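Polyketide biosynthesis cytochrome P450 PksS (PDB 4YZR) is a haem-dependent monooxygenase of the cytochrome P450 family that acts on dihydrobacillaene in the biosynthesis of the antibiotic bacillaene in Bacillus subtilis. Local coordinates at residues 10-15 / 21-26; 162-167 / 194-199. All blocks are in the same frame, centred on the assembly; numbering follows the deposited sequence.

How the interactions relate
Both contacts bring helical parts of the cytochrome P450 fold together, yet they share no element and lie on opposite sides of the chain's centre, with nearest atoms about 25 Å apart. Interaction 1, near the N-terminus, ties helix 11-15 to helix 17-27 and is partly buried: a salt bridge between an exposed glutamate and a partly exposed arginine runs beside a buried pair of apolar side chains. Interaction 2, between segment 162-167, which runs into helix 165-175, and helix 183-206, is a surface contact made by one side chain from each segment. A single short hydrogen bond to an aspartate carries it, where interaction 1 spreads a longer, forked ionic bond over two nitrogens.

Interaction 1 of 2, residues 10-15 / 21-26; sequences GKEFHH and LGRFRE
Glu12 OE1 is gripped by both terminal nitrogens of Arg23, NH1 and NH2, each at 3.3 Å, in a forked salt bridge between two consecutive N-terminal helices, 11-15 and 17-27, of the cytochrome P450 fold. Arg23 comes end-on and offers two N-H groups to one oxygen, so this is not the side-by-side pairing in which each nitrogen meets its own carboxylate oxygen. The carboxylate and guanidinium planes stand 85° apart. NH1 reaches the syn lone pair of OE1, while NH2 meets the syn side well out of the carboxylate plane, and both bonds are bent, with N-H...O angles of 143°. Arg23 runs extended to CD and bends at chi3 (80°), which turns the guanidinium toward the glutamate, whose side chain is exposed.

Beneath this polar bridge the contact is apolar and buried. Phe13 brings its ring edge to the branch of Leu21. Both side chains also touch Met290, and Phe6 meets the Phe13 ring edge-to-face, so the pair belongs to a larger hydrophobic cluster that includes Leu46 of strand 42-47. The haem is about 12 Å from the Leu21 side chain. At the ring edge, Phe13 CE1 lies 4.0 Å from Leu21 CG and 4.1 Å from Leu21 CD2.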
loop_
_atom_site.group_PDB
_atom_site.type_symbol
_atom_site.label_atom_id
_atom_site.label_comp_id
_atom_site.label_asym_id
_atom_site.label_seq_id
_atom_site.Cartn_x
_atom_site.Cartn_y
_atom_site.Cartn_z
ATOM N N GLY A 10 4.468 -20.085 3.172
ATOM C CA GLY A 10 3.726 -21.373 3.098
ATOM C C GLY A 10 2.373 -21.322 2.493
ATOM O O GLY A 10 1.791 -20.208 2.163
ATOM N N LYS A 11 1.735 -22.471 2.352
ATOM C CA LYS A 11 0.514 -22.525 1.632
ATOM C C LYS A 11 -0.640 -21.810 2.423
ATOM O O LYS A 11 -1.476 -21.199 1.778
ATOM C CB LYS A 11 0.156 -24.027 1.380
ATOM C CG LYS A 11 -1.037 -24.230 0.508
ATOM C CD LYS A 11 -1.233 -25.656 -0.022
ATOM C CE LYS A 11 -2.309 -25.674 -1.056
ATOM N NZ LYS A 11 -2.388 -26.969 -1.792
ATOM N N GLU A 12 -0.708 -22.064 3.691
ATOM C CA GLU A 12 -1.869 -21.522 4.491
ATOM C C GLU A 12 -1.882 -19.966 4.451
ATOM O O GLU A 12 -2.925 -19.402 4.254
ATOM C CB GLU A 12 -1.782 -21.981 5.905
ATOM C CG GLU A 12 -2.128 -23.404 6.283
ATOM C CD GLU A 12 -2.488 -23.497 7.787
ATOM O OE1 GLU A 12 -2.735 -22.428 8.454
ATOM O OE2 GLU A 12 -2.543 -24.631 8.323
ATOM N N PHE A 13 -0.703 -19.390 4.563
ATOM C CA PHE A 13 -0.614 -17.887 4.519
ATOM C C PHE A 13 -0.990 -17.378 3.199
ATOM O O PHE A 13 -1.656 -16.311 3.072
ATOM C CB PHE A 13 0.736 -17.424 4.951
ATOM C CG PHE A 13 0.824 -15.932 5.252
ATOM C CD1 PHE A 13 0.394 -15.442 6.430
ATOM C CD2 PHE A 13 1.255 -15.080 4.294
ATOM C CE1 PHE A 13 0.494 -14.085 6.686
ATOM C CE2 PHE A 13 1.353 -13.701 4.579
ATOM C CZ PHE A 13 1.001 -13.293 5.783
ATOM N N HIS A 14 -0.653 -18.061 2.101
ATOM C CA HIS A 14 -1.085 -17.664 0.797
ATOM C C HIS A 14 -2.590 -17.851 0.557
ATOM O O HIS A 14 -3.260 -17.043 -0.104
ATOM C CB HIS A 14 -0.300 -18.437 -0.337
ATOM C CG HIS A 14 -0.746 -18.021 -1.663
ATOM N ND1 HIS A 14 -0.431 -16.784 -2.150
ATOM C CD2 HIS A 14 -1.579 -18.572 -2.573
ATOM C CE1 HIS A 14 -1.008 -16.607 -3.327
ATOM N NE2 HIS A 14 -1.675 -17.670 -3.626
ATOM N N HIS A 15 -3.152 -18.867 1.155
ATOM C CA HIS A 15 -4.561 -19.113 0.992
ATOM C C HIS A 15 -5.414 -18.048 1.690
ATOM O O HIS A 15 -6.341 -17.571 1.164
ATOM C CB HIS A 15 -4.919 -20.497 1.513
ATOM C CG HIS A 15 -6.366 -20.791 1.406
ATOM N ND1 HIS A 15 -7.191 -20.808 2.497
ATOM C CD2 HIS A 15 -7.154 -20.972 0.333
ATOM C CE1 HIS A 15 -8.425 -21.049 2.103
ATOM N NE2 HIS A 15 -8.429 -21.160 0.797
ATOM N N LEU A 21 -2.869 -15.090 10.611
ATOM C CA LEU A 21 -2.515 -14.050 11.579
ATOM C C LEU A 21 -3.525 -14.016 12.771
ATOM O O LEU A 21 -3.141 -13.757 13.896
ATOM C CB LEU A 21 -2.437 -12.690 10.917
ATOM C CG LEU A 21 -1.391 -12.472 9.838
ATOM C CD1 LEU A 21 -1.552 -11.082 9.250
ATOM C CD2 LEU A 21 -0.049 -12.677 10.453
ATOM N N GLY A 22 -4.776 -14.294 12.479
ATOM C CA GLY A 22 -5.820 -14.341 13.515
ATOM C C GLY A 22 -5.594 -15.466 14.515
ATOM O O GLY A 22 -5.851 -15.301 15.731
ATOM N N ARG A 23 -5.165 -16.612 13.998
ATOM C CA ARG A 23 -4.884 -17.750 14.912
ATOM C C ARG A 23 -3.736 -17.414 15.782
ATOM O O ARG A 23 -3.774 -17.620 16.966
ATOM C CB ARG A 23 -4.636 -19.023 14.099
ATOM C CG ARG A 23 -4.019 -20.107 14.986
ATOM C CD ARG A 23 -3.928 -21.450 14.284
ATOM N NE ARG A 23 -2.758 -21.441 13.397
ATOM C CZ ARG A 23 -2.783 -21.461 12.048
ATOM N NH1 ARG A 23 -3.928 -21.444 11.357
ATOM N NH2 ARG A 23 -1.623 -21.477 11.374
ATOM N N PHE A 24 -2.654 -16.792 15.267
ATOM C CA PHE A 24 -1.575 -16.308 16.066
ATOM C C PHE A 24 -2.033 -15.260 17.078
ATOM O O PHE A 24 -1.595 -15.304 18.240
ATOM C CB PHE A 24 -0.380 -15.769 15.205
ATOM C CG PHE A 24 0.513 -16.887 14.707
ATOM C CD1 PHE A 24 1.519 -17.328 15.517
ATOM C CD2 PHE A 24 0.345 -17.458 13.474
ATOM C CE1 PHE A 24 2.358 -18.368 15.091
ATOM C CE2 PHE A 24 1.234 -18.494 13.034
ATOM C CZ PHE A 24 2.193 -18.935 13.868
ATOM N N ARG A 25 -2.907 -14.374 16.689
ATOM C CA ARG A 25 -3.368 -13.357 17.611
ATOM C C ARG A 25 -4.014 -14.011 18.846
ATOM O O ARG A 25 -3.818 -13.599 19.910
ATOM C CB ARG A 25 -4.384 -12.433 16.929
ATOM C CG ARG A 25 -4.670 -11.183 17.769
ATOM C CD ARG A 25 -5.769 -10.266 17.223
ATOM N NE ARG A 25 -7.020 -10.995 17.257
ATOM C CZ ARG A 25 -7.750 -11.328 16.226
ATOM N NH1 ARG A 25 -7.476 -10.922 14.997
ATOM N NH2 ARG A 25 -8.768 -12.112 16.406
ATOM N N GLU A 26 -4.805 -15.033 18.616
ATOM C CA GLU A 26 -5.522 -15.718 19.737
ATOM C C GLU A 26 -4.617 -16.635 20.480
ATOM O O GLU A 26 -4.805 -16.718 21.694
ATOM C CB GLU A 26 -6.614 -16.492 19.137
ATOM C CG GLU A 26 -7.726 -15.689 18.509
ATOM C CD GLU A 26 -8.663 -16.525 17.630
ATOM O OE1 GLU A 26 -8.327 -17.691 17.268
ATOM O OE2 GLU A 26 -9.739 -16.013 17.227
#

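Interaction 2 of 2, residues 162-167 / 194-199; sequences KEDRSQ and KDYIAK
Tyr196 and Asp164 meet through a short hydrogen bond, 2.6 Å from Tyr196 OH to Asp164 OD2, at the surface of the cytochrome P450 fold. Segment 162-167 leads into helix 165-175, and Tyr196 lies within the long helix 183-206; by their order in the chain these helices probably correspond to the F and G helices of P450s, so the contact is a surface tie between the two regions. The backbones stay well apart, the nearest CA atoms, those of Asp164 and Tyr196, being 9.9 Å from each other. The tyrosine spans this gap: with CG anti to the backbone nitrogen (chi1 175°), its ring extends from the helix and delivers the hydroxyl to the carboxylate.

Tight packing is confined to this end of the ring. The phenol donates its proton to the anti side of OD2, 23° out of the carboxylate plane, while OD2 itself lies in the plane of the ring at its edge. Carboxylate and ring planes are turned 76° from one another. Asp164 CB adds a close approach, 3.3 Å from Tyr196 OH, so the hydroxyl is met by the aliphatic carbon as well as by the acceptor. The tyrosine side chain also touches Ile160 and Pro161, and its ring meets that of Trp171.

Away from this point the contact is loose. Only 84 Å² is buried between the segments, and both touching residues remain partly exposed to solvent. At the ring edge beside the hydroxyl, Tyr196 CE1 approaches Asp164 OD2 to 3.4 Å.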
loop_
_atom_site.group_PDB
_atom_site.type_symbol
_atom_site.label_atom_id
_atom_site.label_comp_id
_atom_site.label_asym_id
_atom_site.label_seq_id
_atom_site.Cartn_x
_atom_site.Cartn_y
_atom_site.Cartn_z
ATOM N N LYS A 162 2.215 10.755 -22.036
ATOM C CA LYS A 162 1.483 9.633 -22.523
ATOM C C LYS A 162 2.361 8.699 -23.391
ATOM O O LYS A 162 2.289 7.457 -23.265
ATOM C CB LYS A 162 0.165 10.138 -23.207
ATOM C CG LYS A 162 -0.939 9.157 -23.519
ATOM C CD LYS A 162 -1.671 8.510 -22.323
ATOM C CE LYS A 162 -2.043 7.033 -22.596
ATOM N NZ LYS A 162 -0.818 6.171 -22.750
ATOM N N GLU A 163 3.263 9.287 -24.162
ATOM C CA GLU A 163 4.153 8.468 -25.002
ATOM C C GLU A 163 5.146 7.631 -24.277
ATOM O O GLU A 163 5.775 6.723 -24.823
ATOM C CB GLU A 163 4.842 9.341 -26.065
ATOM C CG GLU A 163 5.756 10.414 -25.567
ATOM C CD GLU A 163 5.057 11.764 -25.234
ATOM O OE1 GLU A 163 3.800 11.881 -25.081
ATOM O OE2 GLU A 163 5.821 12.770 -25.098
ATOM N N ASP A 164 5.309 7.898 -22.989
ATOM C CA ASP A 164 6.254 7.196 -22.135
ATOM C C ASP A 164 5.597 6.127 -21.153
ATOM O O ASP A 164 6.317 5.425 -20.524
ATOM C CB ASP A 164 7.004 8.201 -21.295
ATOM C CG ASP A 164 7.956 9.113 -22.046
ATOM O OD1 ASP A 164 8.179 8.841 -23.226
ATOM O OD2 ASP A 164 8.531 9.941 -21.351
ATOM N N ARG A 165 4.301 6.133 -21.203
ATOM C CA ARG A 165 3.570 5.328 -20.199
ATOM C C ARG A 165 3.713 3.824 -20.375
ATOM O O ARG A 165 3.838 3.119 -19.375
ATOM C CB ARG A 165 2.186 5.782 -20.041
ATOM C CG ARG A 165 2.168 7.160 -19.327
ATOM C CD ARG A 165 0.792 7.690 -19.259
ATOM N NE ARG A 165 0.756 9.109 -18.928
ATOM C CZ ARG A 165 -0.324 9.805 -18.697
ATOM N NH1 ARG A 165 -1.535 9.329 -18.893
ATOM N NH2 ARG A 165 -0.110 11.071 -18.413
ATOM N N SER A 166 3.701 3.332 -21.614
ATOM C CA SER A 166 3.862 1.915 -21.785
ATOM C C SER A 166 5.169 1.439 -21.269
ATOM O O SER A 166 5.276 0.392 -20.558
ATOM C CB SER A 166 3.711 1.519 -23.265
ATOM O OG SER A 166 2.402 1.666 -23.680
ATOM N N GLN A 167 6.269 2.174 -21.548
ATOM C CA GLN A 167 7.533 1.872 -21.041
ATOM C C GLN A 167 7.607 2.008 -19.483
ATOM O O GLN A 167 8.243 1.206 -18.798
ATOM C CB GLN A 167 8.613 2.752 -21.730
ATOM C CG GLN A 167 9.990 2.529 -21.229
ATOM C CD GLN A 167 10.525 1.142 -21.531
ATOM O OE1 GLN A 167 10.832 0.835 -22.722
ATOM N NE2 GLN A 167 10.611 0.299 -20.602
ATOM N N LYS A 194 15.697 4.956 -12.659
ATOM C CA LYS A 194 16.519 6.072 -12.202
ATOM C C LYS A 194 17.015 6.971 -13.265
ATOM O O LYS A 194 16.967 8.166 -13.165
ATOM C CB LYS A 194 17.718 5.505 -11.420
ATOM C CG LYS A 194 18.659 6.594 -10.930
ATOM C CD LYS A 194 20.045 6.000 -10.744
ATOM C CE LYS A 194 21.094 7.015 -10.357
ATOM N NZ LYS A 194 21.850 6.569 -9.148
ATOM N N ASP A 195 17.463 6.378 -14.390
ATOM C CA ASP A 195 17.983 7.223 -15.481
ATOM C C ASP A 195 16.885 8.026 -16.137
ATOM O O ASP A 195 17.057 9.167 -16.536
ATOM C CB ASP A 195 18.736 6.392 -16.531
ATOM C CG ASP A 195 20.007 5.796 -15.997
ATOM O OD1 ASP A 195 20.656 6.464 -15.150
ATOM O OD2 ASP A 195 20.394 4.668 -16.465
ATOM N N TYR A 196 15.654 7.414 -16.197
ATOM C CA TYR A 196 14.570 8.080 -16.763
ATOM C C TYR A 196 14.174 9.294 -15.873
ATOM O O TYR A 196 13.922 10.394 -16.346
ATOM C CB TYR A 196 13.367 7.092 -16.968
ATOM C CG TYR A 196 12.171 7.724 -17.452
ATOM C CD1 TYR A 196 11.982 8.108 -18.783
ATOM C CD2 TYR A 196 11.085 7.933 -16.595
ATOM C CE1 TYR A 196 10.805 8.736 -19.169
ATOM C CE2 TYR A 196 9.942 8.492 -16.977
ATOM C CZ TYR A 196 9.756 8.956 -18.293
ATOM O OH TYR A 196 8.607 9.595 -18.735
ATOM N N ILE A 197 14.016 9.038 -14.573
ATOM C CA ILE A 197 13.617 10.152 -13.736
ATOM C C ILE A 197 14.690 11.212 -13.592
ATOM O O ILE A 197 14.356 12.353 -13.486
ATOM C CB ILE A 197 13.061 9.666 -12.380
ATOM C CG1 ILE A 197 14.026 8.996 -11.567
ATOM C CG2 ILE A 197 11.721 8.865 -12.534
ATOM C CD1 ILE A 197 13.628 8.863 -10.058
ATOM N N ALA A 198 15.937 10.802 -13.736
ATOM C CA ALA A 198 17.032 11.816 -13.690
ATOM C C ALA A 198 16.902 12.788 -14.842
ATOM O O ALA A 198 17.112 13.966 -14.682
ATOM C CB ALA A 198 18.391 11.156 -13.721
ATOM N N LYS A 199 16.529 12.320 -16.028
ATOM C CA LYS A 199 16.268 13.240 -17.150
ATOM C C LYS A 199 15.117 14.183 -16.885
ATOM O O LYS A 199 15.155 15.379 -17.088
ATOM C CB LYS A 199 16.028 12.490 -18.439
ATOM C CG LYS A 199 15.677 13.418 -19.619
ATOM C CD LYS A 199 15.319 12.640 -20.876
ATOM C CE LYS A 199 14.572 13.494 -21.911
ATOM N NZ LYS A 199 15.094 14.886 -22.091
#